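Local atomic coordinates of lipolytic enzyme, G-D-S-L family (Bacteroides thetaiotaomicron, PDB entry 7BR2), a protein that acts as a gut microbial serine esterase of the SGNH (GDSL) hydrolase family that metabolises the drug diltiazem. Residues Gln11-Pro15 with Trp175-Asp179; Gly33-Ile39 with His213-Ala217. One frame throughout, in Å; residues are numbered along the deposited sequence.

Interaction 1: Gln11-Pro15 with Trp175-Asp179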
ATOM      1  N   GLN A  11      -6.360   2.255 -16.108  1.00 55.50           N
ATOM      2  CA  GLN A  11      -7.352   2.299 -15.038  1.00 52.50           C
ATOM      3  C   GLN A  11      -8.424   1.226 -15.214  1.00 52.87           C
ATOM      4  O   GLN A  11      -9.194   1.247 -16.181  1.00 53.40           O
ATOM      5  CB  GLN A  11      -8.008   3.681 -14.981  1.00 53.56           C
ATOM      6  CG  GLN A  11      -9.201   3.761 -14.008  1.00 48.26           C
ATOM      7  CD  GLN A  11      -9.757   5.173 -13.836  1.00 47.47           C
ATOM      8  OE1 GLN A  11      -9.055   6.162 -14.042  1.00 54.32           O
ATOM      9  NE2 GLN A  11     -11.029   5.269 -13.460  1.00 46.39           N
ATOM     10  N   THR A  12      -8.487   0.307 -14.250  1.00 45.87           N
ATOM     11  CA  THR A  12      -9.546  -0.682 -14.162  1.00 43.17           C
ATOM     12  C   THR A  12     -10.331  -0.561 -12.860  1.00 44.99           C
ATOM     13  O   THR A  12     -11.309  -1.295 -12.665  1.00 41.50           O
ATOM     14  CB  THR A  12      -8.970  -2.100 -14.286  1.00 46.08           C
ATOM     15  OG1 THR A  12      -8.080  -2.353 -13.190  1.00 43.40           O
ATOM     16  CG2 THR A  12      -8.196  -2.249 -15.599  1.00 43.28           C
ATOM     17  N   VAL A  13      -9.932   0.350 -11.970  1.00 45.38           N
ATOM     18  CA  VAL A  13     -10.542   0.527 -10.654  1.00 43.59           C
ATOM     19  C   VAL A  13     -10.758   2.017 -10.430  1.00 37.12           C
ATOM     20  O   VAL A  13      -9.822   2.810 -10.569  1.00 40.64           O
ATOM     21  CB  VAL A  13      -9.663  -0.080  -9.538  1.00 40.05           C
ATOM     22  CG1 VAL A  13     -10.238   0.234  -8.149  1.00 38.88           C
ATOM     23  CG2 VAL A  13      -9.536  -1.579  -9.728  1.00 34.69           C
ATOM     24  N   LYS A  14     -11.985   2.410 -10.101  1.00 37.49           N
ATOM     25  CA  LYS A  14     -12.225   3.831  -9.894  1.00 38.98           C
ATOM     26  C   LYS A  14     -11.454   4.324  -8.674  1.00 37.82           C
ATOM     27  O   LYS A  14     -11.319   3.590  -7.690  1.00 36.20           O
ATOM     28  CB  LYS A  14     -13.705   4.148  -9.696  1.00 42.70           C
ATOM     29  CG  LYS A  14     -14.468   4.473 -10.955  1.00 45.63           C
ATOM     30  CD  LYS A  14     -15.934   4.676 -10.608  1.00 53.99           C
ATOM     31  CE  LYS A  14     -16.657   3.381 -10.282  1.00 55.66           C
ATOM     32  NZ  LYS A  14     -18.110   3.630 -10.029  1.00 60.91           N
ATOM     33  N   PRO A  15     -10.926   5.547  -8.714  1.00 36.75           N
ATOM     34  CA  PRO A  15     -10.230   6.089  -7.543  1.00 34.01           C
ATOM     35  C   PRO A  15     -11.178   6.254  -6.363  1.00 34.33           C
ATOM     36  O   PRO A  15     -12.395   6.353  -6.515  1.00 32.92           O
ATOM     37  CB  PRO A  15      -9.725   7.457  -8.022  1.00 36.41           C
ATOM     38  CG  PRO A  15     -10.513   7.759  -9.275  1.00 37.97           C
ATOM     39  CD  PRO A  15     -10.844   6.448  -9.882  1.00 38.50           C
ATOM     40  N   TRP A 175     -18.426  -5.997 -11.220  1.00 42.63           N
ATOM     41  CA  TRP A 175     -17.400  -5.563 -10.290  1.00 38.14           C
ATOM     42  C   TRP A 175     -16.127  -5.217 -11.050  1.00 40.76           C
ATOM     43  O   TRP A 175     -15.884  -5.720 -12.145  1.00 46.50           O
ATOM     44  CB  TRP A 175     -17.113  -6.662  -9.273  1.00 41.08           C
ATOM     45  CG  TRP A 175     -18.308  -7.065  -8.509  1.00 36.75           C
ATOM     46  CD1 TRP A 175     -19.420  -6.310  -8.289  1.00 35.23           C
ATOM     47  CD2 TRP A 175     -18.505  -8.296  -7.806  1.00 33.72           C
ATOM     48  NE1 TRP A 175     -20.313  -7.005  -7.517  1.00 37.01           N
ATOM     49  CE2 TRP A 175     -19.775  -8.226  -7.199  1.00 36.14           C
ATOM     50  CE3 TRP A 175     -17.735  -9.449  -7.633  1.00 37.26           C
ATOM     51  CZ2 TRP A 175     -20.298  -9.273  -6.432  1.00 36.05           C
ATOM     52  CZ3 TRP A 175     -18.256 -10.491  -6.873  1.00 38.71           C
ATOM     53  CH2 TRP A 175     -19.522 -10.393  -6.280  1.00 33.93           C
ATOM     54  N   GLU A 176     -15.297  -4.375 -10.436  1.00 39.17           N
ATOM     55  CA  GLU A 176     -14.006  -4.046 -11.017  1.00 41.39           C
ATOM     56  C   GLU A 176     -12.989  -5.135 -10.689  1.00 40.79           C
ATOM     57  O   GLU A 176     -13.164  -5.922  -9.759  1.00 44.24           O
ATOM     58  CB  GLU A 176     -13.520  -2.677 -10.524  1.00 39.04           C
ATOM     59  CG  GLU A 176     -14.567  -1.573 -10.716  1.00 41.00           C
ATOM     60  CD  GLU A 176     -14.232  -0.272  -9.998  1.00 42.56           C
ATOM     61  OE1 GLU A 176     -14.218   0.781 -10.670  1.00 44.67           O
ATOM     62  OE2 GLU A 176     -14.009  -0.296  -8.767  1.00 41.32           O
ATOM     63  N   PHE A 177     -11.917  -5.186 -11.481  1.00 47.70           N
ATOM     64  CA  PHE A 177     -10.899  -6.209 -11.304  1.00 37.73           C
ATOM     65  C   PHE A 177      -9.526  -5.600 -11.546  1.00 41.85           C
ATOM     66  O   PHE A 177      -9.336  -4.837 -12.499  1.00 47.32           O
ATOM     67  CB  PHE A 177     -11.111  -7.398 -12.265  1.00 40.18           C
ATOM     68  CG  PHE A 177      -9.999  -8.422 -12.221  1.00 47.29           C
ATOM     69  CD1 PHE A 177      -8.853  -8.286 -13.010  1.00 44.47           C
ATOM     70  CD2 PHE A 177     -10.092  -9.527 -11.377  1.00 45.30           C
ATOM     71  CE1 PHE A 177      -7.822  -9.222 -12.951  1.00 38.15           C
ATOM     72  CE2 PHE A 177      -9.067 -10.478 -11.317  1.00 42.30           C
ATOM     73  CZ  PHE A 177      -7.930 -10.322 -12.108  1.00 43.36           C
ATOM     74  N   THR A 178      -8.568  -5.973 -10.700  1.00 43.23           N
ATOM     75  CA  THR A 178      -7.161  -5.687 -10.926  1.00 36.86           C
ATOM     76  C   THR A 178      -6.353  -6.870 -10.411  1.00 37.64           C
ATOM     77  O   THR A 178      -6.819  -7.639  -9.568  1.00 39.89           O
ATOM     78  CB  THR A 178      -6.726  -4.392 -10.246  1.00 34.08           C
ATOM     79  OG1 THR A 178      -5.373  -4.105 -10.607  1.00 45.78           O
ATOM     80  CG2 THR A 178      -6.822  -4.527  -8.734  1.00 39.98           C
ATOM     81  N   ASP A 179      -5.139  -7.027 -10.930  1.00 40.98           N
ATOM     82  CA  ASP A 179      -4.337  -8.208 -10.641  1.00 36.53           C
ATOM     83  C   ASP A 179      -2.931  -7.797 -10.242  1.00 39.34           C
ATOM     84  O   ASP A 179      -2.309  -6.969 -10.917  1.00 40.02           O
ATOM     85  CB  ASP A 179      -4.295  -9.151 -11.845  1.00 37.62           C
ATOM     86  CG  ASP A 179      -3.498 -10.415 -11.570  1.00 45.90           C
ATOM     87  OD1 ASP A 179      -3.456 -10.863 -10.395  1.00 45.80           O
ATOM     88  OD2 ASP A 179      -2.909 -10.959 -12.531  1.00 42.38           O
TER
HETATM   89  O   HOH W   1      -5.582  -3.286 -13.452  1.00 38.92           O
HETATM   90  O   HOH W   2     -12.618  -3.564 -14.105  1.00 47.95           O

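Interaction 2: Gly33-Ile39 with His213-Ala217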
ATOM      1  N   GLY A  33       1.138  -6.797   6.175  1.00 29.42           N
ATOM      2  CA  GLY A  33       1.795  -5.968   5.188  1.00 32.82           C
ATOM      3  C   GLY A  33       1.315  -4.519   5.166  1.00 29.84           C
ATOM      4  O   GLY A  33       0.366  -4.128   5.836  1.00 31.86           O
ATOM      5  N   ARG A  34       1.974  -3.724   4.315  1.00 29.45           N
ATOM      6  CA  ARG A  34       1.770  -2.281   4.312  1.00 26.28           C
ATOM      7  C   ARG A  34       1.236  -1.716   3.002  1.00 26.92           C
ATOM      8  O   ARG A  34       1.070  -0.495   2.902  1.00 29.58           O
ATOM      9  CB  ARG A  34       3.084  -1.571   4.663  1.00 28.05           C
ATOM     10  CG  ARG A  34       3.454  -1.583   6.154  1.00 25.84           C
ATOM     11  CD  ARG A  34       4.800  -0.916   6.339  1.00 23.23           C
ATOM     12  NE  ARG A  34       5.264  -0.847   7.726  1.00 29.57           N
ATOM     13  CZ  ARG A  34       5.826  -1.856   8.398  1.00 32.72           C
ATOM     14  NH1 ARG A  34       5.971  -3.056   7.845  1.00 28.52           N
ATOM     15  NH2 ARG A  34       6.231  -1.664   9.643  1.00 32.65           N
ATOM     16  N   TYR A  35       0.922  -2.548   2.013  1.00 27.39           N
ATOM     17  CA  TYR A  35       0.502  -1.995   0.735  1.00 29.34           C
ATOM     18  C   TYR A  35      -0.699  -1.076   0.913  1.00 30.52           C
ATOM     19  O   TYR A  35      -0.774  -0.014   0.282  1.00 29.40           O
ATOM     20  CB  TYR A  35       0.201  -3.110  -0.270  1.00 28.54           C
ATOM     21  CG  TYR A  35      -1.043  -3.937  -0.001  1.00 30.10           C
ATOM     22  CD1 TYR A  35      -2.319  -3.484  -0.370  1.00 22.89           C
ATOM     23  CD2 TYR A  35      -0.943  -5.195   0.573  1.00 32.43           C
ATOM     24  CE1 TYR A  35      -3.469  -4.258  -0.128  1.00 24.82           C
ATOM     25  CE2 TYR A  35      -2.078  -5.981   0.807  1.00 25.82           C
ATOM     26  CZ  TYR A  35      -3.334  -5.511   0.451  1.00 30.89           C
ATOM     27  OH  TYR A  35      -4.443  -6.292   0.698  1.00 27.07           O
ATOM     28  N   HIS A  36      -1.634  -1.452   1.793  1.00 30.96           N
ATOM     29  CA  HIS A  36      -2.809  -0.621   2.021  1.00 25.89           C
ATOM     30  C   HIS A  36      -2.429   0.666   2.731  1.00 27.06           C
ATOM     31  O   HIS A  36      -2.983   1.736   2.433  1.00 25.07           O
ATOM     32  CB  HIS A  36      -3.868  -1.397   2.812  1.00 32.40           C
ATOM     33  CG  HIS A  36      -3.308  -2.263   3.904  1.00 31.29           C
ATOM     34  ND1 HIS A  36      -2.915  -1.764   5.129  1.00 26.08           N
ATOM     35  CD2 HIS A  36      -3.103  -3.601   3.960  1.00 28.41           C
ATOM     36  CE1 HIS A  36      -2.468  -2.754   5.882  1.00 29.10           C
ATOM     37  NE2 HIS A  36      -2.581  -3.880   5.200  1.00 30.32           N
ATOM     38  N   SER A  37      -1.466   0.586   3.650  1.00 25.65           N
ATOM     39  CA  SER A  37      -0.959   1.794   4.298  1.00 29.72           C
ATOM     40  C   SER A  37      -0.239   2.698   3.295  1.00 30.01           C
ATOM     41  O   SER A  37      -0.359   3.927   3.353  1.00 36.71           O
ATOM     42  CB  SER A  37      -0.040   1.410   5.459  1.00 27.15           C
ATOM     43  OG  SER A  37       0.338   2.541   6.223  1.00 23.53           O
ATOM     44  N   PHE A  38       0.502   2.108   2.357  1.00 31.42           N
ATOM     45  CA  PHE A  38       1.192   2.896   1.336  1.00 28.86           C
ATOM     46  C   PHE A  38       0.190   3.557   0.388  1.00 25.60           C
ATOM     47  O   PHE A  38       0.378   4.707  -0.035  1.00 25.25           O
ATOM     48  CB  PHE A  38       2.161   1.982   0.576  1.00 28.23           C
ATOM     49  CG  PHE A  38       3.298   1.440   1.429  1.00 30.52           C
ATOM     50  CD1 PHE A  38       3.672   2.072   2.610  1.00 26.78           C
ATOM     51  CD2 PHE A  38       3.995   0.300   1.035  1.00 31.04           C
ATOM     52  CE1 PHE A  38       4.714   1.581   3.380  1.00 27.81           C
ATOM     53  CE2 PHE A  38       5.036  -0.208   1.811  1.00 28.69           C
ATOM     54  CZ  PHE A  38       5.403   0.440   2.978  1.00 27.35           C
ATOM     55  N   ILE A  39      -0.901   2.854   0.074  1.00 22.24           N
ATOM     56  CA  ILE A  39      -1.959   3.432  -0.759  1.00 29.28           C
ATOM     57  C   ILE A  39      -2.625   4.614  -0.051  1.00 31.40           C
ATOM     58  O   ILE A  39      -2.851   5.685  -0.647  1.00 35.99           O
ATOM     59  CB  ILE A  39      -2.990   2.355  -1.138  1.00 28.24           C
ATOM     60  CG1 ILE A  39      -2.384   1.305  -2.074  1.00 28.30           C
ATOM     61  CG2 ILE A  39      -4.196   2.994  -1.794  1.00 32.41           C
ATOM     62  CD1 ILE A  39      -3.279   0.042  -2.252  1.00 22.55           C
ATOM     63  N   HIS A 213       5.460  -4.587  -1.007  1.00 32.34           N
ATOM     64  CA  HIS A 213       4.209  -3.913  -0.683  1.00 32.11           C
ATOM     65  C   HIS A 213       4.137  -2.543  -1.338  1.00 31.31           C
ATOM     66  O   HIS A 213       3.053  -2.108  -1.743  1.00 30.76           O
ATOM     67  CB  HIS A 213       4.048  -3.825   0.837  1.00 30.23           C
ATOM     68  CG  HIS A 213       3.549  -5.096   1.440  1.00 27.81           C
ATOM     69  ND1 HIS A 213       2.214  -5.444   1.438  1.00 33.22           N
ATOM     70  CD2 HIS A 213       4.209  -6.147   1.977  1.00 27.95           C
ATOM     71  CE1 HIS A 213       2.072  -6.643   1.975  1.00 29.04           C
ATOM     72  NE2 HIS A 213       3.267  -7.090   2.316  1.00 29.73           N
ATOM     73  N   MET A 214       5.275  -1.870  -1.504  1.00 29.43           N
ATOM     74  CA  MET A 214       5.242  -0.592  -2.203  1.00 32.02           C
ATOM     75  C   MET A 214       4.989  -0.802  -3.692  1.00 36.00           C
ATOM     76  O   MET A 214       4.285  -0.004  -4.319  1.00 32.82           O
ATOM     77  CB  MET A 214       6.533   0.183  -1.959  1.00 29.89           C
ATOM     78  CG  MET A 214       6.468   1.635  -2.395  1.00 30.08           C
ATOM     79  SD  MET A 214       5.000   2.521  -1.812  1.00 31.80           S
ATOM     80  CE  MET A 214       4.427   3.252  -3.341  1.00 32.61           C
ATOM     81  N   VAL A 215       5.515  -1.887  -4.266  1.00 34.81           N
ATOM     82  CA  VAL A 215       5.184  -2.214  -5.651  1.00 38.15           C
ATOM     83  C   VAL A 215       3.703  -2.527  -5.778  1.00 34.44           C
ATOM     84  O   VAL A 215       3.047  -2.127  -6.748  1.00 38.64           O
ATOM     85  CB  VAL A 215       6.065  -3.374  -6.162  1.00 37.10           C
ATOM     86  CG1 VAL A 215       5.494  -3.954  -7.435  1.00 33.68           C
ATOM     87  CG2 VAL A 215       7.487  -2.881  -6.406  1.00 34.79           C
ATOM     88  N   MET A 216       3.152  -3.243  -4.804  1.00 32.98           N
ATOM     89  CA  MET A 216       1.725  -3.541  -4.827  1.00 36.26           C
ATOM     90  C   MET A 216       0.903  -2.260  -4.757  1.00 38.85           C
ATOM     91  O   MET A 216      -0.102  -2.108  -5.468  1.00 40.49           O
ATOM     92  CB  MET A 216       1.365  -4.471  -3.668  1.00 30.13           C
ATOM     93  CG  MET A 216       1.866  -5.880  -3.855  1.00 29.69           C
ATOM     94  SD  MET A 216       1.765  -6.896  -2.361  1.00 36.85           S
ATOM     95  CE  MET A 216       0.012  -7.293  -2.348  1.00 34.22           C
ATOM     96  N   ALA A 217       1.315  -1.330  -3.893  1.00 35.72           N
ATOM     97  CA  ALA A 217       0.636  -0.046  -3.815  1.00 36.05           C
ATOM     98  C   ALA A 217       0.737   0.686  -5.140  1.00 33.13           C
ATOM     99  O   ALA A 217      -0.256   1.237  -5.630  1.00 34.04           O
ATOM    100  CB  ALA A 217       1.221   0.788  -2.677  1.00 27.93           C
TER

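Interaction 1: Gln11-Pro15 with Trp175-Asp179
Thr12 and Val13 run past the outer strand 176-179 without pairing with it, their CA atoms lying 6.4 Å from that of Phe177 and 5.7 Å from that of Glu176, so side chains and water have to bridge the space. The strand is the last of the parallel five-stranded sheet of the SGNH hydrolase fold; the 11-15 segment lies over the face to which Glu176 and Thr178 point, with Val13 also touching Val133 of the inner neighbour, strand 131-136. Thr12 makes the direct link on one flank: a chi1 of 63° brings OG1 back against its own main chain, and the hydroxyl donates to Phe177 O at 2.9 Å, tilted 25° from the carbonyl plane. A water joins the same OG1 to Thr178 OG1, and a second accepts from Phe177 N and donates to Thr12 O. On the other flank Glu176 extends toward the loop, its chain straight beyond CG. Its OE1 accepts from Lys14 N at 2.8 Å (N-H...O angle 152°), the donor lying above the carboxylate plane, while OE2 forms a salt bridge with Arg131, so both oxygens are engaged and the group's rotation is probably fixed. Lys14 NZ stays 4.9 Å from Glu176 OE1, too far for a salt bridge, so any attraction is probably weak. Between the polar links sits buried Val13, its CG2 4.0 Å from Thr178 CB and its CG1 3.9 Å from Glu176 OE2.

Interaction 2: Gly33-Ile39 with His213-Ala217
His213 and Tyr35 meet rim to rim, their ring planes parallel (0°) and their centroids 5.7 Å apart, with His213 ND1 at the tyrosine's edge, 3.3 Å from Tyr35 CD2. This is a helix-helix packing contact in the core of the SGNH hydrolase fold: the axes of 35-39 and 213-217 approach to 8.0 Å and cross at -50°. One face of the imidazole is occupied by the turn leading into helix 35-46. Gly33 CA stands over it in a CH-pi contact, 3.6 Å from the ring centroid, and Arg34 N lies over the same face. Replacing His213 with an alanine would probably leave Gly33 CA and the edge of Tyr35 without their packing partner and open a gap beneath the turn. A chi1 of 70° swings the Tyr35 ring back over its own backbone and so beside the histidine; its OH is hydrogen-bonded to Thr30 OG1, and its ring meets that of Trp180 edge-to-face. Met216 CE approaches the Tyr35 ring obliquely. Farther along, Phe38 turns its edge to the backbone where His213 passes into Met214, CD2 lying 3.6 Å from Met214 N. Bends at chi2 and chi3 bring the sulfur of Met214 obliquely to that ring, a Met-aromatic contact of 4.4 Å from SD to centroid. The small Ala217 lets the helices close, its CB touching Phe38 CB at 3.6 Å and Ile39 CG1 at 3.7 Å.

Overall arrangement
Helix 210-223 ties the two contacts together. Interaction 2 uses its first half, residues 213-217, against helix 35-46, while its last turns face interaction 1: Thr12 and Val13 form backbone hydrogen bonds with Ala223, and Val13 touches Phe220, which Ile39 also meets. The contact centres are 16 Å apart and their nearest atoms about 8 Å, so they do not touch directly. Interaction 2 is buried, its centre about 2 Å from the centre of the chain, whereas interaction 1 is partly buried, with its centre 15 Å out. The side chain of His213 lies near, without touching, Ser28, His207 and Asp204, whose arrangement is consistent with the catalytic triad of this family; Tyr35 is hydrogen-bonded to Thr30, two residues beyond Ser28.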